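Local coordinates for lipoprotein (Colwellia psychrerythraea, PDB 3O0Y), which is a putative lipoprotein of unknown function whose DUF885 family belongs to a peptidase-related clan, and which may bind lipid, at residues R150-Q153 and N154-I158; V221-F224 and R225-E229. One frame throughout, in Å; residues are numbered along the deposited sequence.

In the fold
Two local contacts of the mainly helical DUF885 chain lie side by side, their centres about 11 Å apart and on the same side of the chain's centre. Contact 1 comes first in the sequence, where helix 144-154 ends and the loop toward helix 161-172 begins; contact 2 follows within helix 219-228. The two meet directly: Lys227 of contact 2 reaches the backbone oxygen of Gln153 in contact 1, with 3.0 Å between Lys227 NZ and Gln153 O in a probable hydrogen bond, and Ile158 packs on Ile228. The C-terminal turn of the earlier helix is thereby tied to the flank of the later one, and helix 161-172 touches both contacts.

Contact 1 of 2, residues R150-Q153 and N154-I158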
ATOM      1  N   ARG A 150       2.154  -7.961 -11.945  1.00 12.57           N
ATOM      2  CA  ARG A 150       2.317  -6.497 -11.935  1.00 12.39           C
ATOM      3  C   ARG A 150       3.794  -6.034 -11.885  1.00 10.92           C
ATOM      4  O   ARG A 150       4.193  -5.092 -12.597  1.00 10.84           O
ATOM      5  CB  ARG A 150       1.480  -5.833 -10.786  1.00 13.32           C
ATOM      6  CG  ARG A 150       1.621  -4.284 -10.706  1.00 21.91           C
ATOM      7  CD  ARG A 150       0.532  -3.323 -11.378  1.00 39.81           C
ATOM      8  NE  ARG A 150       0.754  -1.872 -11.021  1.00 45.20           N
ATOM      9  CZ  ARG A 150       0.354  -0.772 -11.695  1.00 47.77           C
ATOM     10  NH1 ARG A 150      -0.344  -0.799 -12.857  1.00 48.00           N
ATOM     11  NH2 ARG A 150       0.688   0.399 -11.173  1.00 49.28           N
ATOM     12  N   VAL A 151       4.589  -6.670 -11.027  1.00 10.43           N
ATOM     13  CA  VAL A 151       6.011  -6.319 -10.901  1.00 10.34           C
ATOM     14  C   VAL A 151       6.728  -6.614 -12.223  1.00  9.22           C
ATOM     15  O   VAL A 151       7.561  -5.822 -12.692  1.00 10.87           O
ATOM     16  CB  VAL A 151       6.705  -6.997  -9.717  1.00  9.61           C
ATOM     17  CG1 VAL A 151       8.263  -6.829  -9.784  1.00 10.47           C
ATOM     18  CG2 VAL A 151       6.152  -6.462  -8.381  1.00 15.23           C
ATOM     19  N   MET A 152       6.443  -7.796 -12.753  1.00 10.11           N
ATOM     20  CA  MET A 152       7.101  -8.225 -13.974  1.00  9.70           C
ATOM     21  C   MET A 152       6.773  -7.279 -15.136  1.00 11.14           C
ATOM     22  O   MET A 152       7.631  -7.003 -15.965  1.00 11.46           O
ATOM     23  CB  MET A 152       6.718  -9.667 -14.314  1.00  8.58           C
ATOM     24  CG  MET A 152       7.352 -10.745 -13.406  1.00 10.84           C
ATOM     25  SD  MET A 152       7.008 -12.495 -13.848  1.00  4.29           S
ATOM     26  CE  MET A 152       7.818 -12.433 -15.527  1.00 13.35           C
ATOM     27  N   GLN A 153       5.560  -6.714 -15.172  1.00 10.47           N
ATOM     28  CA  GLN A 153       5.151  -5.914 -16.298  1.00  9.67           C
ATOM     29  C   GLN A 153       5.539  -4.457 -16.107  1.00 13.12           C
ATOM     30  O   GLN A 153       5.694  -3.722 -17.085  1.00 13.25           O
ATOM     31  CB  GLN A 153       3.649  -6.060 -16.546  1.00 11.36           C
ATOM     32  CG  GLN A 153       3.236  -7.437 -17.015  1.00 11.20           C
ATOM     33  CD  GLN A 153       1.745  -7.657 -17.011  1.00 15.09           C
ATOM     34  OE1 GLN A 153       0.956  -6.714 -16.975  1.00 15.97           O
ATOM     35  NE2 GLN A 153       1.351  -8.925 -16.934  1.00 10.99           N
ATOM     36  N   ASN A 154       5.728  -4.032 -14.872  1.00 11.40           N
ATOM     37  CA  ASN A 154       6.023  -2.626 -14.607  1.00 12.98           C
ATOM     38  C   ASN A 154       7.425  -2.315 -14.195  1.00 14.85           C
ATOM     39  O   ASN A 154       7.942  -1.257 -14.515  1.00 18.47           O
ATOM     40  CB  ASN A 154       5.025  -2.122 -13.535  1.00 13.43           C
ATOM     41  CG  ASN A 154       3.662  -1.937 -14.140  1.00 15.25           C
ATOM     42  OD1 ASN A 154       3.422  -0.926 -14.829  1.00 19.72           O
ATOM     43  ND2 ASN A 154       2.827  -2.952 -14.038  1.00 17.60           N
ATOM     44  N   ASP A 155       7.975  -3.123 -13.310  1.00 14.99           N
ATOM     45  CA  ASP A 155       9.207  -2.786 -12.649  1.00 14.78           C
ATOM     46  C   ASP A 155      10.413  -3.535 -13.186  1.00 14.37           C
ATOM     47  O   ASP A 155      11.533  -3.091 -13.024  1.00 17.18           O
ATOM     48  CB  ASP A 155       9.070  -3.123 -11.157  1.00 14.87           C
ATOM     49  CG  ASP A 155       7.913  -2.374 -10.497  1.00 19.80           C
ATOM     50  OD1 ASP A 155       7.894  -1.135 -10.570  1.00 25.65           O
ATOM     51  OD2 ASP A 155       7.077  -3.049  -9.857  1.00 21.28           O
ATOM     52  N   GLN A 156      10.207  -4.691 -13.791  1.00 11.48           N
ATOM     53  CA  GLN A 156      11.319  -5.481 -14.268  1.00 12.23           C
ATOM     54  C   GLN A 156      11.884  -4.900 -15.558  1.00 12.39           C
ATOM     55  O   GLN A 156      11.159  -4.729 -16.528  1.00 13.03           O
ATOM     56  CB  GLN A 156      10.839  -6.913 -14.500  1.00 11.21           C
ATOM     57  CG  GLN A 156      11.964  -7.851 -14.864  1.00 15.31           C
ATOM     58  CD  GLN A 156      11.651  -9.325 -14.815  1.00 15.37           C
ATOM     59  OE1 GLN A 156      12.330 -10.132 -15.500  1.00 18.79           O
ATOM     60  NE2 GLN A 156      10.755  -9.707 -13.979  1.00  8.00           N
ATOM     61  N   PRO A 157      13.180  -4.577 -15.580  1.00 14.95           N
ATOM     62  CA  PRO A 157      13.703  -3.943 -16.811  1.00 14.34           C
ATOM     63  C   PRO A 157      13.759  -4.908 -17.964  1.00 13.96           C
ATOM     64  O   PRO A 157      14.061  -6.053 -17.755  1.00 12.84           O
ATOM     65  CB  PRO A 157      15.130  -3.564 -16.430  1.00 16.24           C
ATOM     66  CG  PRO A 157      15.477  -4.425 -15.297  1.00 18.01           C
ATOM     67  CD  PRO A 157      14.220  -4.741 -14.545  1.00 14.63           C
ATOM     68  N   ILE A 158      13.478  -4.426 -19.187  1.00 13.58           N
ATOM     69  CA  ILE A 158      13.713  -5.205 -20.386  1.00 13.93           C
ATOM     70  C   ILE A 158      14.453  -4.328 -21.368  1.00 13.76           C
ATOM     71  O   ILE A 158      13.837  -3.694 -22.223  1.00 17.33           O
ATOM     72  CB  ILE A 158      12.402  -5.769 -20.977  1.00 14.02           C
ATOM     73  CG1 ILE A 158      11.707  -6.652 -19.936  1.00 15.12           C
ATOM     74  CG2 ILE A 158      12.677  -6.617 -22.188  1.00 16.02           C
ATOM     75  CD1 ILE A 158      10.323  -6.939 -20.276  1.00 19.41           C
TER
HETATM   76  O   HOH W   1       0.055  -3.245 -14.863  1.00 23.63           O
HETATM   77  O   HOH W   2       8.657  -5.050 -17.460  1.00 18.55           O
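Arg150 and Asn154 meet at the last turn of helix 144-154, where the carbonyl oxygen of Arg150 takes two bonds from one residue. Asn154 ND2 lies in the carbonyl plane, on a lone pair, 2.9 Å from Arg150 O, while the backbone N of Asn154 comes to the same oxygen from a tilted position. The ND2 bond, with its acceptor only 4° out of the amide plane, and a water that accepts from both Asn154 ND2 and Arg150 NH1 hold the asparagine amide. That amide lies above one face of the Arg150 guanidinium, offset toward the rim, the planes 43° apart; a bend at chi2 (97°) brings the arginine there. One residue on, Val151 O is likewise shared: Asp155 N donates to it over 2.8 Å and Gln156 N over 3.1 Å, the second an i+5 bond near the helix end. The Asp155 and Val151 side chains cross at about a right angle, with Asp155 OD2 3.8 Å from Val151 CG2, while OD1 pairs with Lys413. Met152 runs alongside Gln156, and a second water donates to both Met152 O and Gln156 O. The Gln153 side chain packs on Pro219 and Phe220 of helix 219-228. Around this helix end, Met152 touches Leu48 of helix 47-53, Leu171 of helix 161-172 and Phe220, while Arg150 makes a cation-pi contact with Trp418 of strand 416-419.

Contact 2 of 2, residues V221-F224 and R225-E229; sequences VNVF and REKIE
Phe224 and Ile228, one turn apart on helix 219-228, form the close-packed side of this contact. The isoleucine lies over one face of the phenyl ring in a CH-pi contact, its CB 4.3 Å from the centroid of the Phe224 ring. A chi1 of -174° swings that ring away from its own N and brings Phe224 CE2 to 3.9 Å from Ile228 CB. Tyr167 and Ala164 of helix 161-172 and Ile243 and Val246 of helix 236-268 pack against the phenylalanine, which is buried. On the looser side Glu226 is exposed, with a long, weak ion pair to Lys230. Arg225 extends back along the helix beside Val221, whose CG1 lies over one face of the guanidinium, offset toward the rim, at a close 3.1 Å from Arg225 NH1; that NH1 also donates to Glu216 O. An alanine in place of Arg225 would probably leave Glu216 O without this donor and remove the flat group that covers Val221 CG1 from one side. Lys227 is extended beside Val223, its CE 3.9 Å from Val223 CG1. Regular i to i+4 backbone bonds, such as Ile228 N to Phe224 O at 2.8 Å, join successive turns. The chemistry is that of an amphipathic helix: Phe224, Ile228 and Val221 face neighbouring helices or loops, while Arg225 and Lys227 lie along valines and give their charged ends to Glu216 O and Gln153 O.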
ATOM      1  N   VAL A 221       2.771 -10.794 -22.936  1.00 11.74           N
ATOM      2  CA  VAL A 221       3.291 -10.651 -24.333  1.00 10.36           C
ATOM      3  C   VAL A 221       3.301  -9.201 -24.823  1.00 10.30           C
ATOM      4  O   VAL A 221       4.302  -8.721 -25.356  1.00 11.57           O
ATOM      5  CB  VAL A 221       2.469 -11.451 -25.308  1.00 11.00           C
ATOM      6  CG1 VAL A 221       3.107 -11.324 -26.728  1.00 13.29           C
ATOM      7  CG2 VAL A 221       2.367 -12.902 -24.824  1.00 10.64           C
ATOM      8  N   ASN A 222       2.184  -8.496 -24.692  1.00 10.37           N
ATOM      9  CA  ASN A 222       2.105  -7.135 -25.208  1.00 12.43           C
ATOM     10  C   ASN A 222       3.080  -6.142 -24.541  1.00 12.04           C
ATOM     11  O   ASN A 222       3.671  -5.279 -25.207  1.00 11.96           O
ATOM     12  CB  ASN A 222       0.641  -6.655 -25.158  1.00 14.33           C
ATOM     13  CG  ASN A 222      -0.280  -7.365 -26.182  1.00 20.51           C
ATOM     14  OD1 ASN A 222      -1.499  -7.463 -25.974  1.00 30.53           O
ATOM     15  ND2 ASN A 222       0.275  -7.796 -27.269  1.00 21.38           N
ATOM     16  N   VAL A 223       3.254  -6.256 -23.218  1.00 11.24           N
ATOM     17  CA  VAL A 223       4.262  -5.486 -22.542  1.00 12.80           C
ATOM     18  C   VAL A 223       5.633  -5.832 -23.054  1.00 10.61           C
ATOM     19  O   VAL A 223       6.453  -4.972 -23.301  1.00 12.85           O
ATOM     20  CB  VAL A 223       4.195  -5.751 -21.002  1.00 12.74           C
ATOM     21  CG1 VAL A 223       5.450  -5.133 -20.346  1.00 16.93           C
ATOM     22  CG2 VAL A 223       2.809  -5.183 -20.475  1.00 14.11           C
ATOM     23  N   PHE A 224       5.922  -7.111 -23.168  1.00 10.87           N
ATOM     24  CA  PHE A 224       7.196  -7.504 -23.673  1.00 10.38           C
ATOM     25  C   PHE A 224       7.416  -6.942 -25.102  1.00 12.38           C
ATOM     26  O   PHE A 224       8.504  -6.409 -25.413  1.00 11.75           O
ATOM     27  CB  PHE A 224       7.322  -9.009 -23.686  1.00 11.45           C
ATOM     28  CG  PHE A 224       8.683  -9.469 -24.058  1.00 11.06           C
ATOM     29  CD1 PHE A 224       9.661  -9.604 -23.126  1.00 13.05           C
ATOM     30  CD2 PHE A 224       8.988  -9.753 -25.381  1.00 11.35           C
ATOM     31  CE1 PHE A 224      10.947 -10.064 -23.492  1.00 13.57           C
ATOM     32  CE2 PHE A 224      10.251 -10.187 -25.767  1.00 12.42           C
ATOM     33  CZ  PHE A 224      11.232 -10.332 -24.842  1.00 12.79           C
ATOM     34  N   ARG A 225       6.376  -6.979 -25.945  1.00 12.24           N
ATOM     35  CA  ARG A 225       6.555  -6.453 -27.304  1.00 11.69           C
ATOM     36  C   ARG A 225       6.900  -4.968 -27.272  1.00 12.72           C
ATOM     37  O   ARG A 225       7.706  -4.508 -28.054  1.00 12.68           O
ATOM     38  CB  ARG A 225       5.292  -6.630 -28.148  1.00 12.07           C
ATOM     39  CG  ARG A 225       4.931  -7.993 -28.563  1.00 15.39           C
ATOM     40  CD  ARG A 225       3.555  -8.009 -29.361  1.00 17.84           C
ATOM     41  NE  ARG A 225       3.396  -9.251 -30.090  1.00 18.08           N
ATOM     42  CZ  ARG A 225       2.441 -10.149 -29.868  1.00 26.37           C
ATOM     43  NH1 ARG A 225       1.448  -9.922 -28.971  1.00 30.58           N
ATOM     44  NH2 ARG A 225       2.433 -11.250 -30.606  1.00 32.08           N
ATOM     45  N   GLU A 226       6.227  -4.201 -26.427  1.00 13.14           N
ATOM     46  CA  GLU A 226       6.448  -2.772 -26.388  1.00 14.71           C
ATOM     47  C   GLU A 226       7.836  -2.406 -25.878  1.00 14.42           C
ATOM     48  O   GLU A 226       8.516  -1.549 -26.453  1.00 14.42           O
ATOM     49  CB  GLU A 226       5.391  -2.046 -25.552  1.00 15.72           C
ATOM     50  CG  GLU A 226       5.823  -0.552 -25.332  1.00 25.67           C
ATOM     51  CD  GLU A 226       4.709   0.442 -24.939  1.00 40.17           C
ATOM     52  OE1 GLU A 226       3.513   0.036 -24.817  1.00 47.28           O
ATOM     53  OE2 GLU A 226       5.055   1.648 -24.753  1.00 45.45           O
ATOM     54  N   LYS A 227       8.305  -3.116 -24.863  1.00 11.78           N
ATOM     55  CA  LYS A 227       9.644  -2.873 -24.318  1.00 12.11           C
ATOM     56  C   LYS A 227      10.768  -3.396 -25.209  1.00 12.07           C
ATOM     57  O   LYS A 227      11.728  -2.666 -25.475  1.00 12.15           O
ATOM     58  CB  LYS A 227       9.713  -3.449 -22.903  1.00 11.01           C
ATOM     59  CG  LYS A 227       8.778  -2.676 -21.985  1.00 13.08           C
ATOM     60  CD  LYS A 227       8.986  -2.963 -20.486  1.00 12.81           C
ATOM     61  CE  LYS A 227       7.949  -2.224 -19.594  1.00 15.49           C
ATOM     62  NZ  LYS A 227       8.182  -2.392 -18.106  1.00 12.95           N
ATOM     63  N   ILE A 228      10.623  -4.603 -25.739  1.00  9.17           N
ATOM     64  CA  ILE A 228      11.722  -5.180 -26.516  1.00 10.51           C
ATOM     65  C   ILE A 228      11.938  -4.409 -27.840  1.00 12.18           C
ATOM     66  O   ILE A 228      13.042  -4.351 -28.346  1.00 11.72           O
ATOM     67  CB  ILE A 228      11.506  -6.676 -26.753  1.00  9.12           C
ATOM     68  CG1 ILE A 228      12.818  -7.390 -27.019  1.00 11.06           C
ATOM     69  CG2 ILE A 228      10.523  -6.966 -27.975  1.00 10.71           C
ATOM     70  CD1 ILE A 228      13.834  -7.477 -25.822  1.00 12.14           C
ATOM     71  N   GLU A 229      10.894  -3.763 -28.329  1.00 13.98           N
ATOM     72  CA  GLU A 229      10.974  -2.936 -29.567  1.00 16.09           C
ATOM     73  C   GLU A 229      12.004  -1.853 -29.446  1.00 16.32           C
ATOM     74  O   GLU A 229      12.646  -1.495 -30.453  1.00 14.95           O
ATOM     75  CB  GLU A 229       9.619  -2.275 -29.849  1.00 17.80           C
ATOM     76  CG  GLU A 229       9.571  -1.420 -31.117  1.00 24.93           C
ATOM     77  CD  GLU A 229       9.659  -2.287 -32.368  1.00 34.45           C
ATOM     78  OE1 GLU A 229       9.494  -3.529 -32.212  1.00 38.97           O
ATOM     79  OE2 GLU A 229       9.895  -1.748 -33.498  1.00 42.49           O
TER